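Local coordinates for protein helix-turn-helix transcriptional regulator (Pseudomonas aeruginosa, PDB 5XHX) that probably binds DNA and regulates transcription as a LuxR-family regulator, represented here by its N-terminal ligand-binding domain without the DNA-binding part, at residues K18-L23 against I167-K172; F39-N44 against S147-G152; D85-V90 against E128-V133. All blocks are in the same frame, centred on the assembly; numbering follows the deposited sequence.

Contact 1: K18-L23 against I167-K172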
loop_
_atom_site.group_PDB
_atom_site.type_symbol
_atom_site.label_atom_id
_atom_site.label_comp_id
_atom_site.label_asym_id
_atom_site.label_seq_id
_atom_site.Cartn_x
_atom_site.Cartn_y
_atom_site.Cartn_z
ATOM N N LYS A 18 7.075 -6.192 0.974
ATOM C CA LYS A 18 6.829 -6.899 2.230
ATOM C C LYS A 18 5.928 -6.092 3.167
ATOM O O LYS A 18 5.119 -6.663 3.901
ATOM C CB LYS A 18 8.189 -7.217 2.872
ATOM C CG LYS A 18 8.206 -7.574 4.351
ATOM C CD LYS A 18 9.664 -7.551 4.876
ATOM C CE LYS A 18 9.760 -7.975 6.337
ATOM N NZ LYS A 18 8.737 -8.999 6.666
ATOM N N LEU A 19 6.044 -4.769 3.139
ATOM C CA LEU A 19 5.211 -3.914 3.975
ATOM C C LEU A 19 3.775 -3.900 3.474
ATOM O O LEU A 19 2.824 -4.071 4.252
ATOM C CB LEU A 19 5.806 -2.508 3.985
ATOM C CG LEU A 19 5.056 -1.409 4.716
ATOM C CD1 LEU A 19 4.911 -1.785 6.188
ATOM C CD2 LEU A 19 5.834 -0.108 4.547
ATOM N N LEU A 20 3.603 -3.728 2.156
ATOM C CA LEU A 20 2.270 -3.741 1.562
ATOM C C LEU A 20 1.598 -5.097 1.713
ATOM O O LEU A 20 0.373 -5.165 1.857
ATOM C CB LEU A 20 2.358 -3.354 0.078
ATOM C CG LEU A 20 2.848 -1.926 -0.146
ATOM C CD1 LEU A 20 2.927 -1.563 -1.629
ATOM C CD2 LEU A 20 1.936 -0.958 0.622
ATOM N N GLU A 21 2.363 -6.169 1.678
ATOM C CA GLU A 21 1.820 -7.491 1.822
ATOM C C GLU A 21 1.280 -7.747 3.238
ATOM O O GLU A 21 0.359 -8.488 3.434
ATOM C CB GLU A 21 2.893 -8.503 1.438
ATOM C CG GLU A 21 2.468 -9.915 1.368
ATOM C CD GLU A 21 1.463 -10.184 0.274
ATOM O OE1 GLU A 21 0.496 -10.907 0.537
ATOM O OE2 GLU A 21 1.629 -9.666 -0.830
ATOM N N ALA A 22 1.870 -7.078 4.213
ATOM C CA ALA A 22 1.504 -7.197 5.620
ATOM C C ALA A 22 0.282 -6.373 5.989
ATOM O O ALA A 22 -0.167 -6.448 7.138
ATOM C CB ALA A 22 2.684 -6.776 6.501
ATOM N N LEU A 23 -0.272 -5.613 5.042
ATOM C CA LEU A 23 -1.304 -4.637 5.361
ATOM C C LEU A 23 -2.528 -5.281 6.002
ATOM O O LEU A 23 -3.228 -4.630 6.781
ATOM C CB LEU A 23 -1.689 -3.862 4.099
ATOM C CG LEU A 23 -2.654 -2.668 4.199
ATOM C CD1 LEU A 23 -2.187 -1.612 5.210
ATOM C CD2 LEU A 23 -2.837 -2.012 2.820
ATOM N N ILE A 167 1.471 7.877 5.987
ATOM C CA ILE A 167 0.130 8.174 6.482
ATOM C C ILE A 167 -0.936 7.577 5.559
ATOM O O ILE A 167 -2.034 7.240 6.010
ATOM C CB ILE A 167 -0.060 9.691 6.667
ATOM C CG1 ILE A 167 -0.095 10.394 5.328
ATOM C CG2 ILE A 167 1.070 10.301 7.592
ATOM C CD1 ILE A 167 -0.273 11.910 5.455
ATOM N N ALA A 168 -0.649 7.467 4.256
ATOM C CA ALA A 168 -1.580 6.795 3.352
ATOM C C ALA A 168 -1.757 5.341 3.753
ATOM O O ALA A 168 -2.882 4.823 3.808
ATOM C CB ALA A 168 -1.080 6.898 1.905
ATOM N N LEU A 169 -0.646 4.668 4.034
ATOM C CA LEU A 169 -0.681 3.283 4.483
ATOM C C LEU A 169 -1.453 3.143 5.790
ATOM O O LEU A 169 -2.270 2.231 5.949
ATOM C CB LEU A 169 0.751 2.783 4.687
ATOM C CG LEU A 169 1.406 1.672 3.891
ATOM C CD1 LEU A 169 2.618 1.207 4.693
ATOM C CD2 LEU A 169 0.434 0.537 3.646
ATOM N N MET A 170 -1.138 3.998 6.772
ATOM C CA MET A 170 -1.814 3.926 8.070
ATOM C C MET A 170 -3.321 4.017 7.900
ATOM O O MET A 170 -4.070 3.220 8.470
ATOM C CB MET A 170 -1.305 5.039 8.995
ATOM C CG MET A 170 0.157 4.866 9.395
ATOM S SD MET A 170 0.802 6.276 10.305
ATOM C CE MET A 170 -0.426 6.299 11.651
ATOM N N LYS A 171 -3.778 4.983 7.101
ATOM C CA LYS A 171 -5.210 5.154 6.874
ATOM C C LYS A 171 -5.818 3.896 6.259
ATOM O O LYS A 171 -6.892 3.445 6.678
ATOM C CB LYS A 171 -5.443 6.378 5.976
ATOM C CG LYS A 171 -6.910 6.710 5.693
ATOM C CD LYS A 171 -7.728 6.845 6.976
ATOM C CE LYS A 171 -9.002 7.662 6.760
ATOM N NZ LYS A 171 -8.738 9.140 6.832
ATOM N N LYS A 172 -5.118 3.281 5.298
ATOM C CA LYS A 172 -5.652 2.077 4.671
ATOM C C LYS A 172 -5.645 0.897 5.633
ATOM O O LYS A 172 -6.537 0.043 5.573
ATOM C CB LYS A 172 -4.864 1.754 3.396
ATOM C CG LYS A 172 -5.114 2.754 2.268
ATOM C CD LYS A 172 -6.604 2.816 1.941
ATOM C CE LYS A 172 -6.906 3.825 0.845
ATOM N NZ LYS A 172 -7.112 5.208 1.359
#

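Contact 2: F39-N44 against S147-G152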
loop_
_atom_site.group_PDB
_atom_site.type_symbol
_atom_site.label_atom_id
_atom_site.label_comp_id
_atom_site.label_asym_id
_atom_site.label_seq_id
_atom_site.Cartn_x
_atom_site.Cartn_y
_atom_site.Cartn_z
ATOM N N PHE A 39 15.910 3.846 8.823
ATOM C CA PHE A 39 16.393 5.213 8.662
ATOM C C PHE A 39 16.698 5.908 9.984
ATOM O O PHE A 39 17.235 7.019 9.966
ATOM C CB PHE A 39 15.359 6.063 7.899
ATOM C CG PHE A 39 14.823 5.418 6.648
ATOM C CD1 PHE A 39 15.403 5.680 5.409
ATOM C CD2 PHE A 39 13.727 4.561 6.701
ATOM C CE1 PHE A 39 14.904 5.091 4.245
ATOM C CE2 PHE A 39 13.225 3.967 5.545
ATOM C CZ PHE A 39 13.813 4.232 4.314
ATOM N N ALA A 40 16.361 5.306 11.122
ATOM C CA ALA A 40 16.395 6.034 12.383
ATOM C C ALA A 40 16.484 5.032 13.521
ATOM O O ALA A 40 16.129 3.861 13.351
ATOM C CB ALA A 40 15.146 6.923 12.539
ATOM N N PRO A 41 16.955 5.489 14.773
ATOM C CA PRO A 41 17.050 4.574 15.933
ATOM C C PRO A 41 15.715 4.364 16.637
ATOM O O PRO A 41 15.479 4.809 17.765
ATOM C CB PRO A 41 18.071 5.286 16.823
ATOM C CG PRO A 41 17.823 6.726 16.558
ATOM C CD PRO A 41 17.543 6.808 15.073
ATOM N N VAL A 42 14.820 3.642 15.972
ATOM C CA VAL A 42 13.544 3.250 16.564
ATOM C C VAL A 42 13.798 2.078 17.512
ATOM O O VAL A 42 14.114 0.972 17.076
ATOM C CB VAL A 42 12.523 2.878 15.487
ATOM C CG1 VAL A 42 11.230 2.370 16.133
ATOM C CG2 VAL A 42 12.275 4.070 14.540
ATOM N N ASP A 43 13.649 2.315 18.815
ATOM C CA ASP A 43 13.855 1.269 19.807
ATOM C C ASP A 43 12.558 0.700 20.355
ATOM O O ASP A 43 12.573 -0.393 20.925
ATOM C CB ASP A 43 14.687 1.800 20.974
ATOM C CG ASP A 43 16.072 2.218 20.545
ATOM O OD1 ASP A 43 16.657 1.510 19.706
ATOM O OD2 ASP A 43 16.558 3.260 21.030
ATOM N N ASN A 44 11.452 1.423 20.224
ATOM C CA ASN A 44 10.152 0.933 20.653
ATOM C C ASN A 44 9.113 1.598 19.757
ATOM O O ASN A 44 9.410 2.552 19.032
ATOM C CB ASN A 44 9.911 1.225 22.146
ATOM C CG ASN A 44 9.037 0.161 22.833
ATOM O OD1 ASN A 44 8.103 -0.384 22.230
ATOM N ND2 ASN A 44 9.338 -0.130 24.109
ATOM N N SER A 147 12.733 6.255 20.985
ATOM C CA SER A 147 14.161 5.968 20.946
ATOM C C SER A 147 14.748 6.126 22.340
ATOM O O SER A 147 14.339 7.012 23.096
ATOM C CB SER A 147 14.904 6.900 19.985
ATOM O OG SER A 147 16.267 6.518 19.820
ATOM N N GLU A 148 15.718 5.268 22.666
ATOM C CA GLU A 148 16.563 5.496 23.834
ATOM C C GLU A 148 17.611 6.580 23.591
ATOM O O GLU A 148 18.159 7.118 24.558
ATOM C CB GLU A 148 17.216 4.175 24.270
ATOM C CG GLU A 148 16.185 3.171 24.819
ATOM C CD GLU A 148 16.692 1.735 24.919
ATOM O OE1 GLU A 148 17.921 1.512 24.862
ATOM O OE2 GLU A 148 15.847 0.821 25.049
ATOM N N SER A 149 17.873 6.948 22.337
ATOM C CA SER A 149 18.651 8.144 22.038
ATOM C C SER A 149 17.721 9.233 21.483
ATOM O O SER A 149 16.498 9.172 21.668
ATOM C CB SER A 149 19.809 7.788 21.092
ATOM O OG SER A 149 19.434 6.791 20.160
ATOM N N ARG A 150 18.294 10.235 20.828
ATOM C CA ARG A 150 17.519 11.353 20.306
ATOM C C ARG A 150 17.341 11.222 18.800
ATOM O O ARG A 150 18.236 10.751 18.093
ATOM C CB ARG A 150 18.189 12.688 20.639
ATOM C CG ARG A 150 18.138 13.032 22.121
ATOM C CD ARG A 150 19.163 14.084 22.525
ATOM N NE ARG A 150 20.544 13.625 22.342
ATOM C CZ ARG A 150 21.102 12.587 22.970
ATOM N NH1 ARG A 150 20.416 11.879 23.866
ATOM N NH2 ARG A 150 22.362 12.261 22.706
ATOM N N PHE A 151 16.167 11.618 18.320
ATOM C CA PHE A 151 15.951 11.790 16.891
ATOM C C PHE A 151 16.471 13.163 16.507
ATOM O O PHE A 151 15.992 14.171 17.035
ATOM C CB PHE A 151 14.466 11.667 16.538
ATOM C CG PHE A 151 13.888 10.302 16.781
ATOM C CD1 PHE A 151 14.263 9.221 15.996
ATOM C CD2 PHE A 151 12.948 10.105 17.772
ATOM C CE1 PHE A 151 13.718 7.974 16.208
ATOM C CE2 PHE A 151 12.392 8.857 17.989
ATOM C CZ PHE A 151 12.771 7.793 17.204
ATOM N N GLY A 152 17.469 13.208 15.622
ATOM C CA GLY A 152 18.040 14.468 15.186
ATOM C C GLY A 152 17.334 15.024 13.956
ATOM O O GLY A 152 16.420 14.419 13.398
HETATM O O HOH W 1 18.924 4.225 20.396
#

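Contact 3: D85-V90 against E128-V133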
loop_
_atom_site.group_PDB
_atom_site.type_symbol
_atom_site.label_atom_id
_atom_site.label_comp_id
_atom_site.label_asym_id
_atom_site.label_seq_id
_atom_site.Cartn_x
_atom_site.Cartn_y
_atom_site.Cartn_z
ATOM N N ASP A 85 -0.119 12.329 28.521
ATOM C CA ASP A 85 0.782 12.056 27.408
ATOM C C ASP A 85 0.732 13.249 26.468
ATOM O O ASP A 85 -0.322 13.523 25.873
ATOM C CB ASP A 85 0.374 10.768 26.702
ATOM C CG ASP A 85 1.308 10.396 25.532
ATOM O OD1 ASP A 85 2.135 11.226 25.115
ATOM O OD2 ASP A 85 1.157 9.274 25.012
ATOM N N PRO A 86 1.838 13.981 26.306
ATOM C CA PRO A 86 1.828 15.125 25.370
ATOM C C PRO A 86 1.354 14.754 23.969
ATOM O O PRO A 86 0.776 15.596 23.268
ATOM C CB PRO A 86 3.289 15.612 25.381
ATOM C CG PRO A 86 4.096 14.519 26.006
ATOM C CD PRO A 86 3.156 13.754 26.919
ATOM N N PHE A 87 1.520 13.498 23.564
ATOM C CA PHE A 87 1.070 13.104 22.233
ATOM C C PHE A 87 -0.442 12.913 22.173
ATOM O O PHE A 87 -1.040 13.094 21.102
ATOM C CB PHE A 87 1.805 11.841 21.789
ATOM C CG PHE A 87 3.232 12.110 21.393
ATOM C CD1 PHE A 87 3.520 12.588 20.120
ATOM C CD2 PHE A 87 4.275 11.940 22.300
ATOM C CE1 PHE A 87 4.839 12.856 19.742
ATOM C CE2 PHE A 87 5.606 12.227 21.925
ATOM C CZ PHE A 87 5.874 12.678 20.646
ATOM N N TYR A 88 -1.084 12.569 23.295
ATOM C CA TYR A 88 -2.547 12.592 23.306
ATOM C C TYR A 88 -3.059 14.022 23.216
ATOM O O TYR A 88 -3.985 14.314 22.458
ATOM C CB TYR A 88 -3.109 11.923 24.557
ATOM C CG TYR A 88 -4.552 12.341 24.798
ATOM C CD1 TYR A 88 -5.579 11.839 23.996
ATOM C CD2 TYR A 88 -4.879 13.265 25.776
ATOM C CE1 TYR A 88 -6.899 12.214 24.193
ATOM C CE2 TYR A 88 -6.223 13.658 25.988
ATOM C CZ TYR A 88 -7.218 13.121 25.182
ATOM O OH TYR A 88 -8.535 13.472 25.338
ATOM N N GLN A 89 -2.463 14.929 23.986
ATOM C CA GLN A 89 -2.950 16.302 24.009
ATOM C C GLN A 89 -2.809 16.971 22.639
ATOM O O GLN A 89 -3.693 17.725 22.215
ATOM C CB GLN A 89 -2.210 17.097 25.092
ATOM C CG GLN A 89 -2.566 16.673 26.545
ATOM C CD GLN A 89 -4.039 16.945 26.950
ATOM O OE1 GLN A 89 -4.744 17.743 26.318
ATOM N NE2 GLN A 89 -4.495 16.286 28.031
ATOM N N VAL A 90 -1.707 16.703 21.929
ATOM C CA VAL A 90 -1.537 17.287 20.599
ATOM C C VAL A 90 -2.577 16.723 19.625
ATOM O O VAL A 90 -3.009 17.419 18.691
ATOM C CB VAL A 90 -0.082 17.083 20.112
ATOM C CG1 VAL A 90 0.073 15.745 19.398
ATOM C CG2 VAL A 90 0.387 18.240 19.217
ATOM N N GLU A 128 10.778 10.650 21.281
ATOM C CA GLU A 128 9.604 10.081 20.643
ATOM C C GLU A 128 9.212 10.937 19.451
ATOM O O GLU A 128 9.306 12.167 19.508
ATOM C CB GLU A 128 8.419 9.995 21.622
ATOM C CG GLU A 128 7.320 9.044 21.179
ATOM C CD GLU A 128 6.149 8.972 22.166
ATOM O OE1 GLU A 128 5.051 8.477 21.778
ATOM O OE2 GLU A 128 6.322 9.427 23.317
ATOM N N VAL A 129 8.737 10.283 18.388
ATOM C CA VAL A 129 7.983 10.970 17.347
ATOM C C VAL A 129 6.703 10.190 17.137
ATOM O O VAL A 129 6.602 9.018 17.484
ATOM C CB VAL A 129 8.735 11.099 16.000
ATOM C CG1 VAL A 129 10.028 11.849 16.176
ATOM C CG2 VAL A 129 8.971 9.701 15.389
ATOM N N GLN A 130 5.733 10.848 16.518
ATOM C CA GLN A 130 4.458 10.211 16.249
ATOM C C GLN A 130 3.912 10.728 14.926
ATOM O O GLN A 130 3.876 11.940 14.705
ATOM C CB GLN A 130 3.483 10.510 17.396
ATOM C CG GLN A 130 2.226 9.706 17.425
ATOM C CD GLN A 130 1.419 10.004 18.676
ATOM O OE1 GLN A 130 1.529 9.306 19.683
ATOM N NE2 GLN A 130 0.662 11.076 18.631
ATOM N N TYR A 131 3.450 9.815 14.075
ATOM C CA TYR A 131 2.571 10.176 12.965
ATOM C C TYR A 131 1.124 10.167 13.450
ATOM O O TYR A 131 0.669 9.159 13.995
ATOM C CB TYR A 131 2.714 9.190 11.805
ATOM C CG TYR A 131 4.031 9.248 11.037
ATOM C CD1 TYR A 131 4.206 10.128 9.964
ATOM C CD2 TYR A 131 5.077 8.402 11.371
ATOM C CE1 TYR A 131 5.410 10.150 9.243
ATOM C CE2 TYR A 131 6.264 8.409 10.667
ATOM C CZ TYR A 131 6.426 9.279 9.607
ATOM O OH TYR A 131 7.605 9.271 8.921
ATOM N N ASN A 132 0.406 11.276 13.231
ATOM C CA ASN A 132 -0.995 11.444 13.637
ATOM C C ASN A 132 -1.870 11.496 12.399
ATOM O O ASN A 132 -1.684 12.382 11.556
ATOM C CB ASN A 132 -1.223 12.742 14.413
ATOM C CG ASN A 132 -0.756 12.675 15.825
ATOM O OD1 ASN A 132 0.169 11.937 16.142
ATOM N ND2 ASN A 132 -1.422 13.433 16.705
ATOM N N VAL A 133 -2.837 10.598 12.308
ATOM C CA VAL A 133 -3.743 10.524 11.171
ATOM C C VAL A 133 -5.171 10.654 11.680
ATOM O O VAL A 133 -5.714 9.711 12.265
ATOM C CB VAL A 133 -3.545 9.222 10.380
ATOM C CG1 VAL A 133 -4.545 9.136 9.221
ATOM C CG2 VAL A 133 -2.098 9.158 9.878
HETATM O O HOH W 2 4.587 10.274 25.565
HETATM O O HOH W 3 2.724 8.067 23.251
#

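Contact 1: K18-L23 against I167-K172
Segment 18-23, on helix 11-21, meets 167-172 of helix 153-173 with L23 facing L169, and the CA atoms of these two residues, 8.0 Å apart, are the nearest CA pair between the two segments. L169 is the one side chain touched by L19, L20 and L23 alike, and its two methyls share the work. CD1 of L169 presses on L19, coming to 3.5 Å from L19 CD2, closer than two methyl groups usually come and therefore somewhat doubtful in detail. CD2 of L169 lies between two partners, 3.7 Å from L20 CD2 and equally far from L23 CD1. All three leucines cross L169 obliquely rather than running alongside it. The fork of L169 reaches them with chi1 at -116°, away from the staggered positions, whereas L19 and L23 each hold CG anti to the backbone N and so extend their methyls across the gap. In the layered alpha/beta domain of LuxR-type regulators this seam joins the outer N-terminal helix to the long helix that covers one face of the sheet. Helix 28-36 closes the seam further, with I31 against L19 and F28 against L23, while L20 also packs on L20 of the second subunit, so the leucine cluster runs into the dimer interface. K172 starts toward L23, its CB 4.3 Å from L23 CD2, but then bends away, and its NZ bonds to the backbone O of E21 of the second subunit, an acceptor that would suit an ammonium group.

Contact 2: F39-N44 against S147-G152
The carboxylate of D43 meets the backbone of E148: D43 OD2 takes the N-H of E148 N at 2.7 Å, nearly straight at 164°. The two side chains cross at about a right angle. OD2 uses its anti lone pair for this bond, and a water donates a further hydrogen bond to the same oxygen and is also hydrogen-bonded to S149 OG. The carboxylate planes of D43 and E148 stand 44° apart, with D43 OD2 and E148 OE1 separated by 4.4 Å; the N-H and the water probably soften that repulsion. S147, its chi1 of -173° turning OG away from its own N, donates its hydroxyl proton to P41 O at 2.8 Å, in the carbonyl plane. S147 OG also accepts from S149 N at 3.0 Å, an ST turn, while P41 centres an inverse gamma turn. Both loops flank neighbouring antiparallel strands: one leads into 44-50, where D43 and N44 form a classic bulge opposite G146, and the other leaves 140-147 for helix 153-173, with G152 at its N-cap. The F151 ring brings CE1 to A40 CB, 4.1 Å away at the ring edge. P41 and that ring lie alongside, pointing opposite ways, P41 CD 4.2 Å from F151 CE1.

Contact 3: D85-V90 against E128-V133
Helix-on-sheet packing joins F87 and V90 of helix 86-92 to alternate residues E128, Q130 and N132 of strand 127-134, in the interior of the domain. The axes of 86-90 and 128-133 come within 10.3 Å and their directions are only 27° from parallel, so F87 and V90, about one turn apart, face the strand's alternate residues. F87 carries most of the contact. E128, CG anti to its N (chi1 -162°) and the chain straight beyond, brings its carboxylate to the CD2-CE2 side of the ring: E128 OE1 lies over one face, E128 OE2 comes to 3.2 Å from F87 CE2, and the planes are 38° apart. Q130 lies alongside F87 and points against it, with Q130 CB 3.4 Å from F87 CD1 and Q130 OE1 3.3 Å from F87 CB. Its amide is fixed by a bond along the strand from Q130 NE2 to N132 OD1, 2.7 Å long. N132 in turn sets ND2 beside V90 CG1 at 3.9 Å. At the start of the helix D85 is the N-cap, its OD1 accepting from F87 N at 2.8 Å from above the carboxylate plane. Two waters bridge the acids, one from D85 OD1 to E128 OE2 and the other from D85 OD2 to E128 OE1; Y77 OH also bonds to D85 OD2, and S144 OG to E128 OE1. In LuxR relatives the ligand pocket lies on this side of the sheet, between it and the smaller helices. With D85 OD1 and E128 OE2 4.9 Å apart, two buried carboxylates would repel each other if both were charged. The donating waters should ease that, and the helix start would favour negative charge on D85, but a raised proton affinity at one of the acids remains possible.

Contacts 1 and 3 are buried, whereas contact 2 is partly exposed, at the ends of strands 44-50 and 140-147. Contacts 1 and 3 lie on opposite sides of the sheet, contact 1 one helix layer further out, and touch through strand 127-134, where M170 and I167 pack on Y131 and V133. Contact 2 meets the same strand from its other end, F151 resting on V129 and on the backbone of E128, and its second loop leads into the long helix of contact 1. Chemistry follows place: contact 1 is almost purely aliphatic and continues into the second subunit, contact 2 ties loops by hydrogen bonds, one bridge through water, and contact 3 buries polar groups joined through water around one aromatic ring.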